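Local coordinates for polymeric immunoglobulin receptor (Mus musculus, PDB 4NOB), which probably binds polymeric immunoglobulins and carries them across epithelial cells, the part described here being its first V-type immunoglobulin domain, at residues C26-T31 with E75-V80; H36-W41 with S55-L60; D89-Y94 with S110-Q115. All coordinates share one frame; numbering follows the deposited sequence.

Contact 1. Residues C26-T31 with E75-V80; sequences CYYPDT and ENNTFV. With NAG (2-acetamido-2-deoxy-beta-D-glucopyranose), chain B; EDO (1,2-ethanediol), chain D.
Tyr28 and Phe79 both set CG between the backbone N and the carbonyl carbon (chi1 53° and 63°). This turns the two rings inward until their rims meet, Tyr28 CD2 lying 3.8 Å from Phe79 CD1. The contact belongs to the B and E strands of the immunoglobulin V-set sandwich, strands 22-27 and 78-83, which run antiparallel here. Cys26 and Phe79 are a hydrogen-bonded pair, with backbone bonds in both directions. Tyr27 and Thr78 follow as a non-hydrogen-bonded pair, side chains alongside, the methyl CG2 of Thr78 against the Tyr27 ring.

Cys26 CB sits over one face of the Phe79 ring, 4.1 Å from its centroid, in a CH-pi contact. Its sulfur lies obliquely to the same ring and forms the canonical B-F disulfide with Cys96.

Beyond the paired strands, Asn77 O does two jobs. It accepts a hydrogen bond from Tyr28 N at 3.1 Å, nearly straight (173°), and it also lies over the centre of the Tyr28 ring. That ring is held at its far end too, since Tyr28 OH is bonded to Asn72. Asn77 and Thr78 form a G1 beta bulge facing Phe73, with Asn77 in the left-handed region of backbone space. The side chain of Asn77 comes across to Asp30, and Asn77 ND2 lies 3.6 Å from Asp30 CG. Arg35 links the two, bonding Asn77 OD1 and forming a salt bridge with Asp30.

Residues 76 to 78 read Asn-Asn-Thr, an N-glycosylation sequon in use. Asn76 ND2 is joined to C1 of an N-acetylglucosamine, whose acetamido methyl C8 comes 3.5 Å from Tyr27 OH. Thr78 OG1 donates to Asn76 OD1 at 2.7 Å.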
loop_
_atom_site.group_PDB
_atom_site.type_symbol
_atom_site.label_atom_id
_atom_site.label_comp_id
_atom_site.label_asym_id
_atom_site.label_seq_id
_atom_site.Cartn_x
_atom_site.Cartn_y
_atom_site.Cartn_z
ATOM N N CYS A 26 -0.766 -5.200 5.506
ATOM C CA CYS A 26 -1.013 -6.401 4.647
ATOM C C CYS A 26 -0.364 -7.599 5.314
ATOM O O CYS A 26 0.783 -7.565 5.750
ATOM C CB CYS A 26 -0.579 -6.193 3.248
ATOM S SG CYS A 26 -1.756 -4.968 2.438
ATOM N N TYR A 27 -1.107 -8.731 5.314
ATOM C CA TYR A 27 -0.757 -9.999 5.897
ATOM C C TYR A 27 -0.421 -10.984 4.787
ATOM O O TYR A 27 -1.081 -11.024 3.762
ATOM C CB TYR A 27 -1.962 -10.564 6.628
ATOM C CG TYR A 27 -2.406 -9.777 7.818
ATOM C CD1 TYR A 27 -3.279 -8.706 7.662
ATOM C CD2 TYR A 27 -2.076 -10.141 9.084
ATOM C CE1 TYR A 27 -3.747 -7.973 8.821
ATOM C CE2 TYR A 27 -2.532 -9.431 10.172
ATOM C CZ TYR A 27 -3.370 -8.371 10.010
ATOM O OH TYR A 27 -3.891 -7.753 11.210
ATOM N N TYR A 28 0.641 -11.758 5.026
ATOM C CA TYR A 28 1.063 -12.743 4.026
ATOM C C TYR A 28 1.230 -14.119 4.671
ATOM O O TYR A 28 1.199 -14.268 5.910
ATOM C CB TYR A 28 2.300 -12.252 3.291
ATOM C CG TYR A 28 3.461 -11.832 4.151
ATOM C CD1 TYR A 28 4.308 -12.763 4.737
ATOM C CD2 TYR A 28 3.761 -10.482 4.324
ATOM C CE1 TYR A 28 5.397 -12.359 5.483
ATOM C CE2 TYR A 28 4.867 -10.096 5.050
ATOM C CZ TYR A 28 5.668 -11.030 5.594
ATOM O OH TYR A 28 6.764 -10.632 6.311
ATOM N N PRO A 29 1.386 -15.174 3.863
ATOM C CA PRO A 29 1.466 -16.502 4.473
ATOM C C PRO A 29 2.793 -16.676 5.272
ATOM O O PRO A 29 3.831 -16.101 4.943
ATOM C CB PRO A 29 1.404 -17.413 3.300
ATOM C CG PRO A 29 0.753 -16.609 2.222
ATOM C CD PRO A 29 1.322 -15.268 2.377
ATOM N N ASP A 30 2.728 -17.534 6.277
ATOM C CA ASP A 30 3.840 -17.832 7.158
ATOM C C ASP A 30 4.807 -18.797 6.500
ATOM O O ASP A 30 4.745 -20.028 6.745
ATOM C CB ASP A 30 3.188 -18.446 8.411
ATOM C CG ASP A 30 4.155 -18.917 9.497
ATOM O OD1 ASP A 30 5.382 -18.750 9.417
ATOM O OD2 ASP A 30 3.535 -19.571 10.425
ATOM N N THR A 31 5.639 -18.280 5.633
ATOM C CA THR A 31 6.746 -19.004 5.025
ATOM C C THR A 31 7.969 -18.156 4.929
ATOM O O THR A 31 7.887 -16.906 4.867
ATOM C CB THR A 31 6.419 -19.573 3.621
ATOM O OG1 THR A 31 6.527 -18.591 2.588
ATOM C CG2 THR A 31 5.108 -20.362 3.596
ATOM N N GLU A 75 8.554 -10.794 11.773
ATOM C CA GLU A 75 8.252 -11.384 13.093
ATOM C C GLU A 75 6.786 -11.680 13.270
ATOM O O GLU A 75 6.445 -12.525 14.073
ATOM C CB GLU A 75 8.734 -10.492 14.200
ATOM C CG GLU A 75 8.175 -9.111 14.205
ATOM C CD GLU A 75 9.126 -8.078 13.599
ATOM O OE1 GLU A 75 9.618 -8.236 12.445
ATOM O OE2 GLU A 75 9.384 -7.077 14.348
ATOM N N ASN A 76 5.884 -11.088 12.465
ATOM C CA ASN A 76 4.494 -11.440 12.499
ATOM C C ASN A 76 3.853 -11.627 11.133
ATOM O O ASN A 76 2.645 -11.630 10.987
ATOM C CB ASN A 76 3.658 -10.522 13.371
ATOM C CG ASN A 76 3.781 -9.088 12.971
ATOM O OD1 ASN A 76 4.018 -8.766 11.849
ATOM N ND2 ASN A 76 3.509 -8.191 13.946
ATOM N N ASN A 77 4.722 -11.802 10.128
ATOM C CA ASN A 77 4.272 -12.078 8.767
ATOM C C ASN A 77 3.360 -10.988 8.198
ATOM O O ASN A 77 2.326 -11.277 7.584
ATOM C CB ASN A 77 3.654 -13.471 8.655
ATOM C CG ASN A 77 4.596 -14.503 9.158
ATOM O OD1 ASN A 77 5.745 -14.558 8.690
ATOM N ND2 ASN A 77 4.139 -15.386 10.014
ATOM N N THR A 78 3.714 -9.731 8.425
ATOM C CA THR A 78 3.022 -8.618 7.860
ATOM C C THR A 78 3.998 -7.605 7.294
ATOM O O THR A 78 5.176 -7.629 7.609
ATOM C CB THR A 78 2.156 -7.847 8.898
ATOM O OG1 THR A 78 2.950 -7.176 9.877
ATOM C CG2 THR A 78 1.204 -8.805 9.582
ATOM N N PHE A 79 3.466 -6.697 6.500
ATOM C CA PHE A 79 4.175 -5.428 6.215
ATOM C C PHE A 79 3.196 -4.278 6.237
ATOM O O PHE A 79 1.980 -4.488 6.150
ATOM C CB PHE A 79 4.942 -5.458 4.845
ATOM C CG PHE A 79 4.124 -5.621 3.581
ATOM C CD1 PHE A 79 3.648 -6.872 3.217
ATOM C CD2 PHE A 79 3.917 -4.518 2.700
ATOM C CE1 PHE A 79 2.899 -7.016 2.046
ATOM C CE2 PHE A 79 3.217 -4.727 1.541
ATOM C CZ PHE A 79 2.769 -5.935 1.214
ATOM N N VAL A 80 3.725 -3.087 6.468
ATOM C CA VAL A 80 2.913 -1.880 6.644
ATOM C C VAL A 80 3.332 -0.826 5.614
ATOM O O VAL A 80 4.542 -0.650 5.395
ATOM C CB VAL A 80 2.979 -1.366 8.051
ATOM C CG1 VAL A 80 2.117 -0.171 8.254
ATOM C CG2 VAL A 80 2.619 -2.431 9.029
HETATM C C1 NAG B . 3.626 -6.771 13.834
HETATM C C2 NAG B . 2.429 -6.052 14.435
HETATM C C3 NAG B . 2.699 -4.551 14.605
HETATM C C4 NAG B . 3.973 -4.375 15.383
HETATM C C5 NAG B . 5.053 -5.128 14.615
HETATM C C6 NAG B . 6.424 -4.995 15.328
HETATM C C7 NAG B . 0.189 -6.922 13.856
HETATM C C8 NAG B . -0.919 -7.010 12.807
HETATM N N2 NAG B . 1.309 -6.266 13.511
HETATM O O3 NAG B . 1.615 -3.993 15.378
HETATM O O4 NAG B . 4.369 -2.970 15.496
HETATM O O5 NAG B . 4.756 -6.509 14.636
HETATM O O6 NAG B . 6.297 -5.448 16.703
HETATM O O7 NAG B . 0.077 -7.528 14.935
HETATM C C1 EDO D . -0.255 -10.472 13.287
HETATM O O1 EDO D . 0.215 -10.805 14.606
HETATM C C2 EDO D . -0.601 -11.697 12.436
HETATM O O2 EDO D . 0.491 -12.565 12.364
#

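Contact 2. Residues H36-W41 with S55-L60; sequences HTRKYW and SSNGYL
Ser55 and Tyr40 face each other as an antiparallel non-hydrogen-bonded pair. They join the C strand of the V-set domain, 39-44, to strand 54-55 just before the turn into strand 59-60. Ser55 CA makes a close CH contact with Lys39 O at 3.2 Å. A water lies 2.9 Å from Ser55 OG and also takes a weak bond from Arg38 NE.

Ser56 carries the grip. Its N donates to Lys39 O at 2.9 Å. Its OG, lying between the backbone N and the carbonyl carbon (chi1 62°), turns back and accepts a hydrogen bond from Lys39 N at 2.9 Å, dead straight at 179°. A side-chain hydroxyl thus stands where a backbone carbonyl would serve in a regular sheet.

Asn57 crosses Arg38 at about a right angle. Its OD1 lies at the edge of the guanidinium, yet comes nearest to Arg38 CD, at 3.2 Å. The arginine is extended; NH1 bonds Gly99 O and NH2 bonds Thr52 OG1, with Tyr40 CB over one face of the flat group. With an alanine here in place of Arg38, Gly99 O and Thr52 OG1 would probably lose their guanidinium partner, and the Asn57 amide would be freer to turn.

Lys39 NZ donates to Thr37 O at 2.7 Å and also to Arg35 O and a water. These carbonyls lie at the C-terminal end of helix 32-36, which would probably favour the buried ammonium.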
loop_
_atom_site.group_PDB
_atom_site.type_symbol
_atom_site.label_atom_id
_atom_site.label_comp_id
_atom_site.label_asym_id
_atom_site.label_seq_id
_atom_site.Cartn_x
_atom_site.Cartn_y
_atom_site.Cartn_z
ATOM N N HIS A 36 10.941 -13.040 3.160
ATOM C CA HIS A 36 12.105 -12.428 2.562
ATOM C C HIS A 36 11.917 -11.903 1.156
ATOM O O HIS A 36 12.815 -11.200 0.700
ATOM C CB HIS A 36 13.252 -13.449 2.566
ATOM C CG HIS A 36 13.586 -13.908 3.950
ATOM N ND1 HIS A 36 14.136 -13.051 4.890
ATOM C CD2 HIS A 36 13.305 -15.052 4.618
ATOM C CE1 HIS A 36 14.260 -13.688 6.051
ATOM N NE2 HIS A 36 13.763 -14.908 5.905
ATOM N N THR A 37 10.779 -12.091 0.531
ATOM C CA THR A 37 10.547 -11.685 -0.849
ATOM C C THR A 37 10.285 -10.207 -0.926
ATOM O O THR A 37 9.971 -9.545 0.095
ATOM C CB THR A 37 9.483 -12.499 -1.505
ATOM O OG1 THR A 37 9.644 -12.379 -2.948
ATOM C CG2 THR A 37 8.100 -12.170 -1.089
ATOM N N ARG A 38 10.331 -9.658 -2.136
ATOM C CA ARG A 38 9.967 -8.246 -2.381
ATOM C C ARG A 38 8.510 -7.988 -1.962
ATOM O O ARG A 38 7.601 -8.773 -2.256
ATOM C CB ARG A 38 10.152 -7.919 -3.856
ATOM C CG ARG A 38 9.679 -6.564 -4.282
ATOM C CD ARG A 38 9.973 -6.361 -5.740
ATOM N NE ARG A 38 9.451 -5.070 -6.287
ATOM C CZ ARG A 38 8.273 -4.915 -6.881
ATOM N NH1 ARG A 38 7.440 -5.901 -7.180
ATOM N NH2 ARG A 38 7.999 -3.687 -7.321
ATOM N N LYS A 39 8.296 -6.895 -1.242
ATOM C CA LYS A 39 6.992 -6.371 -0.957
ATOM C C LYS A 39 6.790 -5.113 -1.735
ATOM O O LYS A 39 7.703 -4.298 -1.926
ATOM C CB LYS A 39 6.882 -6.001 0.522
ATOM C CG LYS A 39 7.443 -6.960 1.530
ATOM C CD LYS A 39 6.863 -8.322 1.550
ATOM C CE LYS A 39 7.352 -9.304 2.586
ATOM N NZ LYS A 39 8.816 -9.465 2.536
ATOM N N TYR A 40 5.529 -4.849 -2.121
ATOM C CA TYR A 40 5.230 -3.619 -2.895
ATOM C C TYR A 40 3.861 -3.058 -2.582
ATOM O O TYR A 40 2.959 -3.759 -2.138
ATOM C CB TYR A 40 5.383 -3.863 -4.416
ATOM C CG TYR A 40 4.436 -4.856 -4.981
ATOM C CD1 TYR A 40 3.118 -4.520 -5.317
ATOM C CD2 TYR A 40 4.768 -6.195 -5.140
ATOM C CE1 TYR A 40 2.241 -5.466 -5.791
ATOM C CE2 TYR A 40 3.865 -7.110 -5.597
ATOM C CZ TYR A 40 2.579 -6.747 -5.915
ATOM O OH TYR A 40 1.654 -7.645 -6.467
ATOM N N TRP A 41 3.713 -1.787 -2.937
ATOM C CA TRP A 41 2.476 -1.047 -2.945
ATOM C C TRP A 41 2.456 -0.393 -4.331
ATOM O O TRP A 41 3.350 0.347 -4.683
ATOM C CB TRP A 41 2.441 -0.027 -1.847
ATOM C CG TRP A 41 1.316 0.944 -1.812
ATOM C CD1 TRP A 41 1.412 2.280 -2.098
ATOM C CD2 TRP A 41 -0.057 0.709 -1.441
ATOM N NE1 TRP A 41 0.198 2.907 -1.955
ATOM C CE2 TRP A 41 -0.713 1.959 -1.490
ATOM C CE3 TRP A 41 -0.777 -0.422 -1.049
ATOM C CZ2 TRP A 41 -2.051 2.125 -1.145
ATOM C CZ3 TRP A 41 -2.092 -0.249 -0.709
ATOM C CH2 TRP A 41 -2.704 1.016 -0.754
ATOM N N SER A 55 8.531 0.075 -2.636
ATOM C CA SER A 55 8.783 -1.302 -2.470
ATOM C C SER A 55 9.894 -1.523 -1.411
ATOM O O SER A 55 10.706 -0.593 -1.132
ATOM C CB SER A 55 9.138 -1.967 -3.814
ATOM O OG SER A 55 10.533 -1.629 -4.079
ATOM N N SER A 56 9.972 -2.737 -0.939
ATOM C CA SER A 56 10.942 -3.145 0.073
ATOM C C SER A 56 12.379 -3.199 -0.486
ATOM O O SER A 56 13.305 -3.376 0.346
ATOM C CB SER A 56 10.597 -4.466 0.744
ATOM O OG SER A 56 10.591 -5.522 -0.209
ATOM N N ASN A 57 12.604 -3.092 -1.805
ATOM C CA ASN A 57 13.975 -2.972 -2.312
ATOM C C ASN A 57 14.413 -1.527 -2.106
ATOM O O ASN A 57 15.545 -1.168 -2.485
ATOM C CB ASN A 57 14.000 -3.314 -3.781
ATOM C CG ASN A 57 13.607 -4.761 -4.093
ATOM O OD1 ASN A 57 12.815 -5.043 -5.038
ATOM N ND2 ASN A 57 14.145 -5.688 -3.316
ATOM N N GLY A 58 13.619 -0.662 -1.498
ATOM C CA GLY A 58 14.010 0.728 -1.378
ATOM C C GLY A 58 13.608 1.607 -2.542
ATOM O O GLY A 58 14.187 2.686 -2.682
ATOM N N TYR A 59 12.636 1.273 -3.336
ATOM C CA TYR A 59 12.184 2.120 -4.412
ATOM C C TYR A 59 11.063 3.019 -3.927
ATOM O O TYR A 59 10.195 2.542 -3.161
ATOM C CB TYR A 59 11.626 1.300 -5.604
ATOM C CG TYR A 59 11.024 2.110 -6.667
ATOM C CD1 TYR A 59 11.837 2.747 -7.593
ATOM C CD2 TYR A 59 9.643 2.384 -6.725
ATOM C CE1 TYR A 59 11.259 3.524 -8.589
ATOM C CE2 TYR A 59 9.080 3.204 -7.639
ATOM C CZ TYR A 59 9.873 3.755 -8.598
ATOM O OH TYR A 59 9.330 4.615 -9.512
ATOM N N LEU A 60 11.107 4.276 -4.335
ATOM C CA LEU A 60 10.098 5.233 -4.017
ATOM C C LEU A 60 9.713 6.068 -5.207
ATOM O O LEU A 60 10.601 6.661 -5.827
ATOM C CB LEU A 60 10.506 6.155 -2.863
ATOM C CG LEU A 60 9.434 7.061 -2.186
ATOM C CD1 LEU A 60 8.501 6.110 -1.397
ATOM C CD2 LEU A 60 10.043 8.101 -1.294
HETATM O O HOH W 1 10.977 -2.172 -6.937
HETATM O O HOH W 2 10.790 -7.299 2.687
#

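Contact 3. Residues D89-Y94 with S110-Q115; sequences DDTGSY and SLEVSQ. With MG (magnesium ion), chain C; EDO (1,2-ethanediol), chain E.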
loop_
_atom_site.group_PDB
_atom_site.type_symbol
_atom_site.label_atom_id
_atom_site.label_comp_id
_atom_site.label_asym_id
_atom_site.label_seq_id
_atom_site.Cartn_x
_atom_site.Cartn_y
_atom_site.Cartn_z
ATOM N N ASP A 89 -6.113 13.649 -4.495
ATOM C CA ASP A 89 -5.425 13.039 -5.637
ATOM C C ASP A 89 -4.845 11.619 -5.322
ATOM O O ASP A 89 -4.559 10.846 -6.234
ATOM C CB ASP A 89 -4.357 13.977 -6.214
ATOM C CG ASP A 89 -4.944 15.240 -6.782
ATOM O OD1 ASP A 89 -6.129 15.290 -7.066
ATOM O OD2 ASP A 89 -4.124 16.162 -6.938
ATOM N N ASP A 90 -4.759 11.280 -4.065
ATOM C CA ASP A 90 -4.383 9.903 -3.608
ATOM C C ASP A 90 -5.539 8.909 -3.725
ATOM O O ASP A 90 -5.308 7.693 -3.677
ATOM C CB ASP A 90 -3.863 9.918 -2.221
ATOM C CG ASP A 90 -2.512 10.611 -2.104
ATOM O OD1 ASP A 90 -1.553 10.121 -2.805
ATOM O OD2 ASP A 90 -2.366 11.628 -1.392
ATOM N N THR A 91 -6.767 9.360 -3.924
ATOM C CA THR A 91 -7.909 8.437 -4.137
ATOM C C THR A 91 -7.584 7.545 -5.299
ATOM O O THR A 91 -7.174 8.033 -6.316
ATOM C CB THR A 91 -9.199 9.250 -4.392
ATOM O OG1 THR A 91 -9.479 10.045 -3.209
ATOM C CG2 THR A 91 -10.313 8.397 -4.739
ATOM N N GLY A 92 -7.841 6.285 -5.129
ATOM C CA GLY A 92 -7.585 5.360 -6.242
ATOM C C GLY A 92 -7.710 3.922 -5.756
ATOM O O GLY A 92 -8.066 3.592 -4.634
ATOM N N SER A 93 -7.355 3.073 -6.702
ATOM C CA SER A 93 -7.357 1.589 -6.583
ATOM C C SER A 93 -5.897 1.152 -6.569
ATOM O O SER A 93 -5.131 1.506 -7.442
ATOM C CB SER A 93 -8.059 0.949 -7.781
ATOM O OG SER A 93 -9.423 1.327 -7.783
ATOM N N TYR A 94 -5.538 0.467 -5.492
ATOM C CA TYR A 94 -4.163 0.031 -5.197
ATOM C C TYR A 94 -4.084 -1.451 -4.937
ATOM O O TYR A 94 -5.088 -2.131 -4.689
ATOM C CB TYR A 94 -3.640 0.822 -3.971
ATOM C CG TYR A 94 -3.562 2.307 -4.166
ATOM C CD1 TYR A 94 -4.662 3.107 -3.991
ATOM C CD2 TYR A 94 -2.379 2.903 -4.475
ATOM C CE1 TYR A 94 -4.590 4.491 -4.205
ATOM C CE2 TYR A 94 -2.274 4.293 -4.629
ATOM C CZ TYR A 94 -3.382 5.082 -4.472
ATOM O OH TYR A 94 -3.256 6.463 -4.584
ATOM N N SER A 110 -8.925 -0.159 -1.861
ATOM C CA SER A 110 -9.488 1.036 -2.405
ATOM C C SER A 110 -9.244 2.153 -1.381
ATOM O O SER A 110 -9.589 2.059 -0.200
ATOM C CB SER A 110 -10.957 0.807 -2.540
ATOM O OG SER A 110 -11.668 2.010 -2.820
ATOM N N LEU A 111 -8.529 3.201 -1.820
ATOM C CA LEU A 111 -8.230 4.306 -0.910
ATOM C C LEU A 111 -9.116 5.487 -1.341
ATOM O O LEU A 111 -9.053 5.915 -2.501
ATOM C CB LEU A 111 -6.744 4.665 -1.015
ATOM C CG LEU A 111 -6.261 5.862 -0.230
ATOM C CD1 LEU A 111 -6.530 5.730 1.250
ATOM C CD2 LEU A 111 -4.775 6.125 -0.545
ATOM N N GLU A 112 -9.884 6.021 -0.405
ATOM C CA GLU A 112 -10.703 7.187 -0.656
ATOM C C GLU A 112 -10.214 8.301 0.244
ATOM O O GLU A 112 -10.252 8.156 1.471
ATOM C CB GLU A 112 -12.199 6.966 -0.380
ATOM C CG GLU A 112 -12.979 8.307 -0.352
ATOM C CD GLU A 112 -13.086 9.093 -1.692
ATOM O OE1 GLU A 112 -12.936 8.484 -2.787
ATOM O OE2 GLU A 112 -13.377 10.348 -1.626
ATOM N N VAL A 113 -9.803 9.394 -0.324
ATOM C CA VAL A 113 -9.405 10.549 0.455
ATOM C C VAL A 113 -10.410 11.688 0.125
ATOM O O VAL A 113 -10.417 12.209 -0.965
ATOM C CB VAL A 113 -7.980 11.016 0.170
ATOM C CG1 VAL A 113 -7.593 12.216 0.996
ATOM C CG2 VAL A 113 -6.986 9.905 0.386
ATOM N N SER A 114 -11.204 12.027 1.131
ATOM C CA SER A 114 -12.226 13.038 0.911
ATOM C C SER A 114 -11.783 14.421 1.373
ATOM O O SER A 114 -10.773 14.616 2.089
ATOM C CB SER A 114 -13.421 12.668 1.668
ATOM O OG SER A 114 -13.877 11.369 1.253
ATOM N N GLN A 115 -12.497 15.431 0.878
ATOM C CA GLN A 115 -12.211 16.801 1.198
ATOM C C GLN A 115 -12.429 16.961 2.713
ATOM O O GLN A 115 -13.200 16.283 3.364
ATOM C CB GLN A 115 -13.149 17.704 0.373
ATOM C CG GLN A 115 -14.610 17.647 0.771
ATOM C CD GLN A 115 -15.500 18.163 -0.310
ATOM O OE1 GLN A 115 -16.060 19.287 -0.231
ATOM N NE2 GLN A 115 -15.672 17.351 -1.274
HETATM MG MG MG C . -13.898 11.760 -3.129
HETATM C C1 EDO E . 0.085 9.513 -5.820
HETATM O O1 EDO E . -1.295 9.921 -5.924
HETATM C C2 EDO E . 0.135 8.069 -6.096
HETATM O O2 EDO E . -0.273 7.795 -7.441
HETATM O O HOH W 3 -10.975 1.565 -5.617
HETATM O O HOH W 4 -13.152 10.605 -4.567
HETATM O O HOH W 5 -12.351 12.917 -2.841
HETATM O O HOH W 6 -14.899 12.647 -1.498
HETATM O O HOH W 7 -15.792 10.767 -3.225
#
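The Tyr94 ring meets Leu111 obliquely, CE1 lying 3.9 Å from Leu111 CB. Asp90 O lies at its edge, in the ring plane, and the Trp41 ring adjoins it with the two planes almost parallel. Tyr94 OH donates to Asp90 O at 2.6 Å, four residues back. This is the tyrosine corner at the start of the F strand of immunoglobulin domains, in the usual Asp-X-Gly-X-Tyr-X-Cys sequence. Asp90 itself is held by Thr87 N and by a salt bridge to Arg67.

Strands 92-98 and 105-114, F and G, form an antiparallel hairpin. Gly92 and Leu111 are a hydrogen-bonded pair, with bonds both ways. A side chain at Gly92 would be crowded by Tyr94 CE1. Ser93 and Ser110 pair next, their hydroxyls bridged by a water.

Thr91 extends the pairing with its side chain. With OG1 anti to the carbonyl carbon (chi1 -62°), it accepts a hydrogen bond from Val113 N at 3.0 Å, and it also bonds Gln88 O. The hydroxyl therefore ties the turn to the G strand. Thr91 CG2 lies alongside Glu112, 3.3 Å from Glu112 OE1.

The Glu112 chain, bent at chi2 (67°), runs beside Thr91, and its OE2 binds a magnesium ion at 2.1 Å. Four waters also bind the metal. One of these waters donates to Val113 O; another donates to Glu112 OE1 at 2.8 Å.

From the N terminus, contact 1 opens first, at residues 26-31. Contact 2 then opens at 36-41 and closes at 55-60, so its whole loop falls within the longer one that contact 1 closes at 75-80. Contact 3 follows in series, from 89-94 to 110-115, at the other end of the domain. Contact 1 joins strands of one sheet. Contacts 2 and 3 lie in the other, where strands 39-44 and 92-98 are neighbours. Lys39 of contact 2 packs on Tyr28 and Phe79 of contact 1, across the sandwich. Trp41 of contact 2 touches Tyr94 of contact 3. The Cys26-Cys96 disulfide ties contact 1 to the strand that begins in contact 3.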